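Local coordinates for uncharacterized protein Tm1382 (PDB 3E57), which is of unknown function but probably acts as a Nudix hydrolase, a family that cleaves nucleoside diphosphates linked to another group, at residues B[16-21]-B[66-71]; B[37-42]-B[141-146]; B[73-78]-B[101-106]. All blocks are in the same frame, centred on the assembly; numbering follows the deposited sequence.

Contact 1. Residues B[16-21]-B[66-71]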
loop_
_atom_site.group_PDB
_atom_site.type_symbol
_atom_site.label_atom_id
_atom_site.label_comp_id
_atom_site.label_asym_id
_atom_site.label_seq_id
_atom_site.Cartn_x
_atom_site.Cartn_y
_atom_site.Cartn_z
ATOM N N GLU B 16 0.000 5.035 -31.197
ATOM C CA GLU B 16 -0.630 4.324 -30.050
ATOM C C GLU B 16 -1.286 5.313 -29.074
ATOM O O GLU B 16 -0.614 5.886 -28.211
ATOM C CB GLU B 16 0.421 3.469 -29.331
ATOM C CG GLU B 16 -0.120 2.622 -28.172
ATOM C CD GLU B 16 0.960 1.839 -27.442
ATOM O OE1 GLU B 16 2.153 2.005 -27.773
ATOM O OE2 GLU B 16 0.614 1.059 -26.525
ATOM N N ARG B 17 -2.596 5.515 -29.219
ATOM C CA ARG B 17 -3.375 6.282 -28.244
ATOM C C ARG B 17 -3.906 5.322 -27.185
ATOM O O ARG B 17 -4.498 4.293 -27.521
ATOM C CB ARG B 17 -4.541 7.014 -28.907
ATOM C CG ARG B 17 -4.112 8.115 -29.882
ATOM C CD ARG B 17 -4.765 9.452 -29.542
ATOM N NE ARG B 17 -6.224 9.391 -29.616
ATOM C CZ ARG B 17 -7.046 10.269 -29.044
ATOM N NH1 ARG B 17 -6.574 11.305 -28.355
ATOM N NH2 ARG B 17 -8.359 10.118 -29.165
ATOM N N ILE B 18 -3.721 5.669 -25.915
ATOM C CA ILE B 18 -3.991 4.728 -24.819
ATOM C C ILE B 18 -4.925 5.274 -23.738
ATOM O O ILE B 18 -5.063 6.484 -23.585
ATOM C CB ILE B 18 -2.676 4.187 -24.187
ATOM C CG1 ILE B 18 -1.698 5.310 -23.808
ATOM C CG2 ILE B 18 -1.996 3.226 -25.144
ATOM C CD1 ILE B 18 -2.024 6.040 -22.539
ATOM N N LEU B 19 -5.566 4.362 -22.999
ATOM C CA LEU B 19 -6.577 4.723 -22.005
ATOM C C LEU B 19 -5.951 5.400 -20.788
ATOM O O LEU B 19 -4.997 4.885 -20.182
ATOM C CB LEU B 19 -7.376 3.487 -21.555
ATOM C CG LEU B 19 -8.527 3.678 -20.553
ATOM C CD1 LEU B 19 -9.630 4.552 -21.140
ATOM C CD2 LEU B 19 -9.090 2.334 -20.118
ATOM N N VAL B 20 -6.518 6.550 -20.433
ATOM C CA VAL B 20 -6.083 7.320 -19.278
ATOM C C VAL B 20 -7.288 7.845 -18.508
ATOM O O VAL B 20 -8.401 7.843 -19.019
ATOM C CB VAL B 20 -5.182 8.500 -19.705
ATOM C CG1 VAL B 20 -3.914 7.986 -20.353
ATOM C CG2 VAL B 20 -5.927 9.456 -20.670
ATOM N N VAL B 21 -7.056 8.257 -17.265
ATOM C CA VAL B 21 -8.021 9.047 -16.505
ATOM C C VAL B 21 -7.293 10.234 -15.892
ATOM O O VAL B 21 -6.087 10.184 -15.694
ATOM C CB VAL B 21 -8.704 8.239 -15.381
ATOM C CG1 VAL B 21 -9.560 7.136 -15.960
ATOM C CG2 VAL B 21 -7.668 7.673 -14.409
ATOM N N THR B 66 -2.587 13.014 -15.370
ATOM C CA THR B 66 -3.342 11.825 -15.743
ATOM C C THR B 66 -2.636 10.547 -15.290
ATOM O O THR B 66 -1.422 10.530 -15.030
ATOM C CB THR B 66 -3.567 11.755 -17.272
ATOM O OG1 THR B 66 -2.306 11.844 -17.948
ATOM C CG2 THR B 66 -4.484 12.888 -17.742
ATOM N N LYS B 67 -3.420 9.477 -15.193
ATOM C CA LYS B 67 -2.887 8.157 -14.920
ATOM C C LYS B 67 -3.299 7.198 -16.034
ATOM O O LYS B 67 -4.458 7.158 -16.443
ATOM C CB LYS B 67 -3.340 7.675 -13.531
ATOM C CG LYS B 67 -2.589 8.404 -12.426
ATOM C CD LYS B 67 -2.929 7.925 -11.019
ATOM C CE LYS B 67 -1.799 8.264 -10.023
ATOM N NZ LYS B 67 -0.780 7.139 -9.884
ATOM N N GLN B 68 -2.316 6.465 -16.542
ATOM C CA GLN B 68 -2.516 5.460 -17.567
ATOM C C GLN B 68 -3.082 4.206 -16.923
ATOM O O GLN B 68 -2.501 3.684 -15.979
ATOM C CB GLN B 68 -1.183 5.147 -18.239
ATOM C CG GLN B 68 -0.542 6.370 -18.915
ATOM C CD GLN B 68 0.947 6.233 -19.090
ATOM O OE1 GLN B 68 1.429 5.242 -19.632
ATOM N NE2 GLN B 68 1.690 7.237 -18.638
ATOM N N VAL B 69 -4.222 3.733 -17.418
ATOM C CA VAL B 69 -4.851 2.532 -16.870
ATOM C C VAL B 69 -4.164 1.275 -17.402
ATOM O O VAL B 69 -4.164 1.016 -18.613
ATOM C CB VAL B 69 -6.340 2.499 -17.192
ATOM C CG1 VAL B 69 -6.955 1.182 -16.731
ATOM C CG2 VAL B 69 -7.021 3.693 -16.549
ATOM N N ILE B 70 -3.576 0.512 -16.479
ATOM C CA ILE B 70 -2.776 -0.661 -16.794
ATOM C C ILE B 70 -3.445 -1.914 -16.218
ATOM O O ILE B 70 -3.379 -2.144 -15.004
ATOM C CB ILE B 70 -1.344 -0.537 -16.192
ATOM C CG1 ILE B 70 -0.681 0.784 -16.602
ATOM C CG2 ILE B 70 -0.470 -1.712 -16.623
ATOM C CD1 ILE B 70 -0.477 0.937 -18.098
ATOM N N PRO B 71 -4.106 -2.719 -17.069
ATOM C CA PRO B 71 -4.491 -4.042 -16.602
ATOM C C PRO B 71 -3.233 -4.819 -16.214
ATOM O O PRO B 71 -2.233 -4.738 -16.919
ATOM C CB PRO B 71 -5.189 -4.660 -17.822
ATOM C CG PRO B 71 -4.706 -3.857 -18.995
ATOM C CD PRO B 71 -4.562 -2.482 -18.455
HETATM O O HOH W 1 -3.755 2.335 -20.893
#
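A short antiparallel β ladder joins L19–V21 of strand 17-22 to T66–V69, where the long strand 66-77 of the Nudix fold's mixed sheet begins. The two strand segments are strongly splayed, their directions 118° apart. V21 and K67 form the hydrogen-bonded pair: K67 N reaches V21 O at 2.8 Å, nearly in line with the C=O bond, and V21 N returns a bond of 2.9 Å to K67 O. The CA-H of V20 also points to K67 O, and that of T66 to V21 O. V20 and Q68, the non-hydrogen-bonded pair, share one face of the sheet. There V20 CG1 lies 4.0 Å from Q68 CG, and I18 CD1 comes to the same methylene at 3.9 Å. Beyond CG the Q68 chain is extended (chi2 157°) and carries OE1 to a hydrogen bond with H106 NE2. On the reverse face L19 CD2 rests 4.0 Å from V69 CB, while V21 CG1 approaches V69 CG2 more loosely. Helix 115-130 covers this face, with P115 on L19 and F119 on V69. Where the strands splay, a water bridges L19 O and V69 O. L19 O accepts V69 N at 3.1 Å, a donor tilted 34° from the carbonyl plane, and it also accepts a hydrogen bond from the water at 2.9 Å; the same water donates to V69 O at 2.7 Å.

Contact 2. Residues B[37-42]-B[141-146]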
loop_
_atom_site.group_PDB
_atom_site.type_symbol
_atom_site.label_atom_id
_atom_site.label_comp_id
_atom_site.label_asym_id
_atom_site.label_seq_id
_atom_site.Cartn_x
_atom_site.Cartn_y
_atom_site.Cartn_z
ATOM N N MET B 37 -5.689 -1.205 -2.974
ATOM C CA MET B 37 -7.020 -1.117 -2.344
ATOM C C MET B 37 -8.046 -1.936 -3.123
ATOM O O MET B 37 -8.137 -1.809 -4.344
ATOM C CB MET B 37 -7.490 0.334 -2.301
ATOM C CG MET B 37 -8.808 0.490 -1.548
ATOM S SD MET B 37 -9.293 2.194 -1.339
ATOM C CE MET B 37 -9.501 2.678 -3.030
ATOM N N ARG B 38 -8.805 -2.775 -2.414
ATOM C CA ARG B 38 -9.881 -3.556 -3.007
ATOM C C ARG B 38 -10.974 -2.610 -3.445
ATOM O O ARG B 38 -11.319 -1.698 -2.702
ATOM C CB ARG B 38 -10.462 -4.545 -2.002
ATOM C CG ARG B 38 -11.727 -5.274 -2.482
ATOM C CD ARG B 38 -11.686 -6.744 -2.153
ATOM N NE ARG B 38 -10.467 -7.258 -2.778
ATOM C CZ ARG B 38 -10.267 -8.476 -3.264
ATOM N NH1 ARG B 38 -11.207 -9.424 -3.232
ATOM N NH2 ARG B 38 -9.082 -8.728 -3.787
ATOM N N VAL B 39 -11.473 -2.806 -4.659
ATOM C CA VAL B 39 -12.656 -2.085 -5.136
ATOM C C VAL B 39 -13.550 -3.041 -5.913
ATOM O O VAL B 39 -13.112 -4.097 -6.346
ATOM C CB VAL B 39 -12.320 -0.824 -5.999
ATOM C CG1 VAL B 39 -11.274 0.081 -5.309
ATOM C CG2 VAL B 39 -11.894 -1.211 -7.383
ATOM N N ASN B 40 -14.810 -2.665 -6.063
ATOM C CA ASN B 40 -15.772 -3.473 -6.809
ATOM C C ASN B 40 -15.540 -3.303 -8.308
ATOM O O ASN B 40 -15.369 -2.193 -8.794
ATOM C CB ASN B 40 -17.198 -3.085 -6.399
ATOM C CG ASN B 40 -18.254 -3.715 -7.275
ATOM O OD1 ASN B 40 -18.514 -3.256 -8.394
ATOM N ND2 ASN B 40 -18.876 -4.770 -6.769
ATOM N N PHE B 41 -15.512 -4.418 -9.031
ATOM C CA PHE B 41 -15.176 -4.397 -10.446
ATOM C C PHE B 41 -16.156 -3.564 -11.260
ATOM O O PHE B 41 -15.745 -2.768 -12.112
ATOM C CB PHE B 41 -15.101 -5.817 -11.012
ATOM C CG PHE B 41 -14.461 -5.901 -12.378
ATOM C CD1 PHE B 41 -13.472 -4.994 -12.773
ATOM C CD2 PHE B 41 -14.827 -6.905 -13.259
ATOM C CE1 PHE B 41 -12.885 -5.080 -14.000
ATOM C CE2 PHE B 41 -14.224 -6.998 -14.499
ATOM C CZ PHE B 41 -13.254 -6.076 -14.871
ATOM N N GLU B 42 -17.446 -3.737 -10.988
ATOM C CA GLU B 42 -18.469 -2.971 -11.703
ATOM C C GLU B 42 -18.289 -1.460 -11.481
ATOM O O GLU B 42 -18.383 -0.680 -12.426
ATOM C CB GLU B 42 -19.871 -3.428 -11.288
ATOM C CG GLU B 42 -20.987 -2.843 -12.129
ATOM C CD GLU B 42 -20.721 -2.981 -13.611
ATOM O OE1 GLU B 42 -20.458 -4.118 -14.067
ATOM O OE2 GLU B 42 -20.762 -1.952 -14.314
ATOM N N LEU B 141 -9.182 -8.005 -8.424
ATOM C CA LEU B 141 -8.863 -7.842 -7.012
ATOM C C LEU B 141 -8.964 -6.398 -6.550
ATOM O O LEU B 141 -9.462 -6.131 -5.472
ATOM C CB LEU B 141 -7.466 -8.396 -6.709
ATOM C CG LEU B 141 -7.202 -9.863 -7.046
ATOM C CD1 LEU B 141 -5.807 -10.262 -6.554
ATOM C CD2 LEU B 141 -8.259 -10.768 -6.444
ATOM N N GLY B 142 -8.485 -5.459 -7.351
ATOM C CA GLY B 142 -8.555 -4.050 -6.979
ATOM C C GLY B 142 -7.549 -3.209 -7.728
ATOM O O GLY B 142 -7.085 -3.598 -8.805
ATOM N N LEU B 143 -7.192 -2.079 -7.126
ATOM C CA LEU B 143 -6.334 -1.078 -7.744
ATOM C C LEU B 143 -4.988 -0.917 -7.063
ATOM O O LEU B 143 -4.886 -0.955 -5.828
ATOM C CB LEU B 143 -7.035 0.277 -7.713
ATOM C CG LEU B 143 -8.359 0.358 -8.484
ATOM C CD1 LEU B 143 -8.832 1.806 -8.530
ATOM C CD2 LEU B 143 -8.202 -0.189 -9.869
ATOM N N ILE B 144 -3.965 -0.697 -7.877
ATOM C CA ILE B 144 -2.621 -0.402 -7.382
ATOM C C ILE B 144 -2.251 1.024 -7.732
ATOM O O ILE B 144 -2.232 1.401 -8.913
ATOM C CB ILE B 144 -1.547 -1.300 -8.007
ATOM C CG1 ILE B 144 -1.873 -2.781 -7.803
ATOM C CG2 ILE B 144 -0.178 -0.917 -7.433
ATOM C CD1 ILE B 144 -0.900 -3.732 -8.534
ATOM N N ASN B 145 -1.928 1.806 -6.710
ATOM C CA ASN B 145 -1.544 3.191 -6.887
ATOM C C ASN B 145 -0.353 3.443 -6.003
ATOM O O ASN B 145 -0.483 3.510 -4.783
ATOM C CB ASN B 145 -2.703 4.122 -6.506
ATOM C CG ASN B 145 -2.402 5.583 -6.777
ATOM O OD1 ASN B 145 -1.919 5.935 -7.849
ATOM N ND2 ASN B 145 -2.697 6.443 -5.810
ATOM N N SER B 146 0.829 3.519 -6.604
ATOM C CA SER B 146 2.045 3.751 -5.832
ATOM C C SER B 146 2.806 4.898 -6.442
ATOM O O SER B 146 2.745 5.118 -7.648
ATOM C CB SER B 146 2.930 2.519 -5.819
ATOM O OG SER B 146 3.263 2.174 -7.137
#
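M37 and L143 form an antiparallel hydrogen-bonded pair beside a classic β bulge, in which L141 and G142 both face L159 of the neighbouring strand and bond to its backbone. Both polar backbone atoms of M37 are satisfied here: M37 N gives L143 O a bond of 3.0 Å, in the carbonyl plane, and M37 O accepts L143 N, also at 3.0 Å but with the donor tilted 24° from the plane. The CA-H of G142 adds a weaker contact to M37 O at 3.5 Å; a CB on G142 would lie only 2.4 Å from that oxygen. On its other side M37 pairs in an antiparallel ladder with a strand of the second subunit. The R38 chain bends at chi2 and chi3 (136° and -57°), which folds one face of the guanidinium over L141 O and brings NH2 to 3.4 Å from L141 CB. Although R38 NE is 3.1 Å from L141 O, its N-H points poorly for a hydrogen bond; the R38 CA-H is aimed at the same oxygen. The R38 charge has a long, weak ion pair with E32 of the second subunit. N40 OD1, at the N-cap of helix 41-51, accepts D43 N. N145 bonds K67 NZ through OD1 and F33 O through ND2. On the side of V39 and L143, F30 of helix 23-30 packs on both, and V39 CG2 lies 4.0 Å from L143 CG.

Contact 3. Residues B[73-78]-B[101-106]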
loop_
_atom_site.group_PDB
_atom_site.type_symbol
_atom_site.label_atom_id
_atom_site.label_comp_id
_atom_site.label_asym_id
_atom_site.label_seq_id
_atom_site.Cartn_x
_atom_site.Cartn_y
_atom_site.Cartn_z
ATOM N N VAL B 73 -2.107 -8.588 -14.602
ATOM C CA VAL B 73 -2.646 -9.905 -14.341
ATOM C C VAL B 73 -1.586 -10.825 -13.765
ATOM O O VAL B 73 -0.526 -11.019 -14.361
ATOM C CB VAL B 73 -3.216 -10.535 -15.630
ATOM C CG1 VAL B 73 -3.885 -11.871 -15.309
ATOM C CG2 VAL B 73 -4.202 -9.572 -16.303
ATOM N N VAL B 74 -1.891 -11.382 -12.600
ATOM C CA VAL B 74 -1.092 -12.414 -11.990
ATOM C C VAL B 74 -1.724 -13.742 -12.394
ATOM O O VAL B 74 -2.945 -13.915 -12.277
ATOM C CB VAL B 74 -1.112 -12.277 -10.462
ATOM C CG1 VAL B 74 -0.391 -13.465 -9.814
ATOM C CG2 VAL B 74 -0.480 -10.945 -10.041
ATOM N N ILE B 75 -0.902 -14.660 -12.881
ATOM C CA ILE B 75 -1.386 -15.927 -13.414
ATOM C C ILE B 75 -1.073 -17.037 -12.431
ATOM O O ILE B 75 0.058 -17.142 -11.969
ATOM C CB ILE B 75 -0.732 -16.221 -14.789
ATOM C CG1 ILE B 75 -1.284 -15.254 -15.833
ATOM C CG2 ILE B 75 -0.982 -17.671 -15.227
ATOM C CD1 ILE B 75 -0.530 -15.271 -17.118
ATOM N N MET B 76 -2.086 -17.844 -12.096
ATOM C CA MET B 76 -1.886 -19.061 -11.317
ATOM C C MET B 76 -2.319 -20.301 -12.092
ATOM O O MET B 76 -3.420 -20.327 -12.643
ATOM C CB MET B 76 -2.670 -19.007 -10.013
ATOM C CG MET B 76 -1.988 -18.190 -8.927
ATOM S SD MET B 76 -2.776 -18.429 -7.333
ATOM C CE MET B 76 -1.993 -19.939 -6.750
ATOM N N ASP B 77 -1.441 -21.304 -12.121
ATOM C CA ASP B 77 -1.710 -22.617 -12.720
ATOM C C ASP B 77 -1.754 -23.590 -11.553
ATOM O O ASP B 77 -0.726 -23.889 -10.946
ATOM C CB ASP B 77 -0.594 -22.992 -13.709
ATOM C CG ASP B 77 -0.899 -24.262 -14.522
ATOM O OD1 ASP B 77 -1.665 -25.128 -14.058
ATOM O OD2 ASP B 77 -0.338 -24.403 -15.628
ATOM N N GLY B 78 -2.958 -24.040 -11.211
ATOM C CA GLY B 78 -3.157 -24.865 -10.032
ATOM C C GLY B 78 -2.810 -24.059 -8.798
ATOM O O GLY B 78 -3.327 -22.954 -8.599
ATOM N N LEU B 101 6.083 -10.295 -11.001
ATOM C CA LEU B 101 4.831 -10.971 -10.728
ATOM C C LEU B 101 3.759 -10.054 -11.291
ATOM O O LEU B 101 3.519 -8.952 -10.756
ATOM C CB LEU B 101 4.598 -11.125 -9.227
ATOM C CG LEU B 101 3.281 -11.781 -8.828
ATOM C CD1 LEU B 101 3.328 -13.279 -9.176
ATOM C CD2 LEU B 101 2.932 -11.577 -7.365
ATOM N N GLY B 102 3.142 -10.485 -12.371
ATOM C CA GLY B 102 2.109 -9.699 -13.001
ATOM C C GLY B 102 2.507 -9.308 -14.400
ATOM O O GLY B 102 3.643 -8.894 -14.637
ATOM N N ILE B 103 1.561 -9.447 -15.322
ATOM C CA ILE B 103 1.756 -9.067 -16.715
ATOM C C ILE B 103 0.823 -7.900 -17.005
ATOM O O ILE B 103 -0.394 -8.013 -16.856
ATOM C CB ILE B 103 1.436 -10.234 -17.647
ATOM C CG1 ILE B 103 2.307 -11.442 -17.300
ATOM C CG2 ILE B 103 1.655 -9.837 -19.105
ATOM C CD1 ILE B 103 1.748 -12.730 -17.819
ATOM N N GLY B 104 1.404 -6.763 -17.360
ATOM C CA GLY B 104 0.636 -5.564 -17.606
ATOM C C GLY B 104 0.877 -4.976 -18.973
ATOM O O GLY B 104 1.884 -5.260 -19.618
ATOM N N GLY B 105 -0.064 -4.153 -19.414
ATOM C CA GLY B 105 0.125 -3.365 -20.621
ATOM C C GLY B 105 -0.896 -2.261 -20.702
ATOM O O GLY B 105 -1.816 -2.210 -19.904
ATOM N N HIS B 106 -0.744 -1.390 -21.689
ATOM C CA HIS B 106 -1.671 -0.281 -21.886
ATOM C C HIS B 106 -2.930 -0.740 -22.608
ATOM O O HIS B 106 -2.913 -1.740 -23.329
ATOM C CB HIS B 106 -0.984 0.836 -22.665
ATOM C CG HIS B 106 0.105 1.511 -21.896
ATOM N ND1 HIS B 106 1.387 1.006 -21.825
ATOM C CD2 HIS B 106 0.102 2.641 -21.150
ATOM C CE1 HIS B 106 2.128 1.802 -21.075
ATOM N NE2 HIS B 106 1.375 2.804 -20.656
#
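V73 O is held by two donors of unequal strength: I103 N at 2.8 Å, the shorter of the two hydrogen bonds here, and the CA-H of G102, whose carbon is 3.2 Å from V73 O. V73 N answers with a bond of 2.9 Å to I103 O, which completes an antiparallel hydrogen-bonded pair. Neither donor lies on a lone pair; they stand 35° and 39° above the planes of the V73 and I103 carbonyls. Only this pair bridges the two segments as a β ladder. G102 lies next to it, at backbone angles that would jam a side chain against the L101 carbonyl. Just before it in the chain, L101 packs on V74, crossing it at a slant. V74 puts CG1 anti to its own N (chi1 174°), 3.8 Å from L101 CD1, while CG2 lies 4.0 Å from L101 CG and also touches G102 CA. With an alanine in place of V74 both methyls are gone, and a gap would probably open beside L101 and G102, leaving the leucine side chain freer to shift. On the other face I75 and I103 meet end to end, CD1 to CD1 at 3.5 Å, tighter than usual for two methyls. Strand 103-104 leads to G105, which probably corresponds to the start of the Nudix box; helix 115-130 carries a stretch matching its REUXEE part. The helix closes over the V73 and I103 face, with L123 and V127 on V73, E126 and E130 on I103. V131 of strand 131-145 touches both I75 and I103. Strand 80-85 runs alongside 66-77 in the sheet, V81 reaching V74 and L101, while backbone bonds from V74 to F160 and G162 tie strand 66-77 to strand 155-163.

How the contacts relate
Contacts 1 and 3 use opposite ends of strand 66-77, with centres about 18 Å apart. They meet where Q68 OE1 comes within 2.6 Å of H106 NE2, and P71 CD packs against G105 O at 3.1 Å. Contact 3 carries the start of the probable Nudix box and contact 1 lies against it; both pack on helix 115-130, where catalytic residues of this family normally sit. Contact 2 lies about 16 Å from contact 1 between centres, yet K67 NZ approaches N145 OD1 to 2.6 Å. Contacts 2 and 3 do not touch, their nearest atoms being about 6 Å apart. Contact 2 instead faces the second subunit, which touches neither of the others.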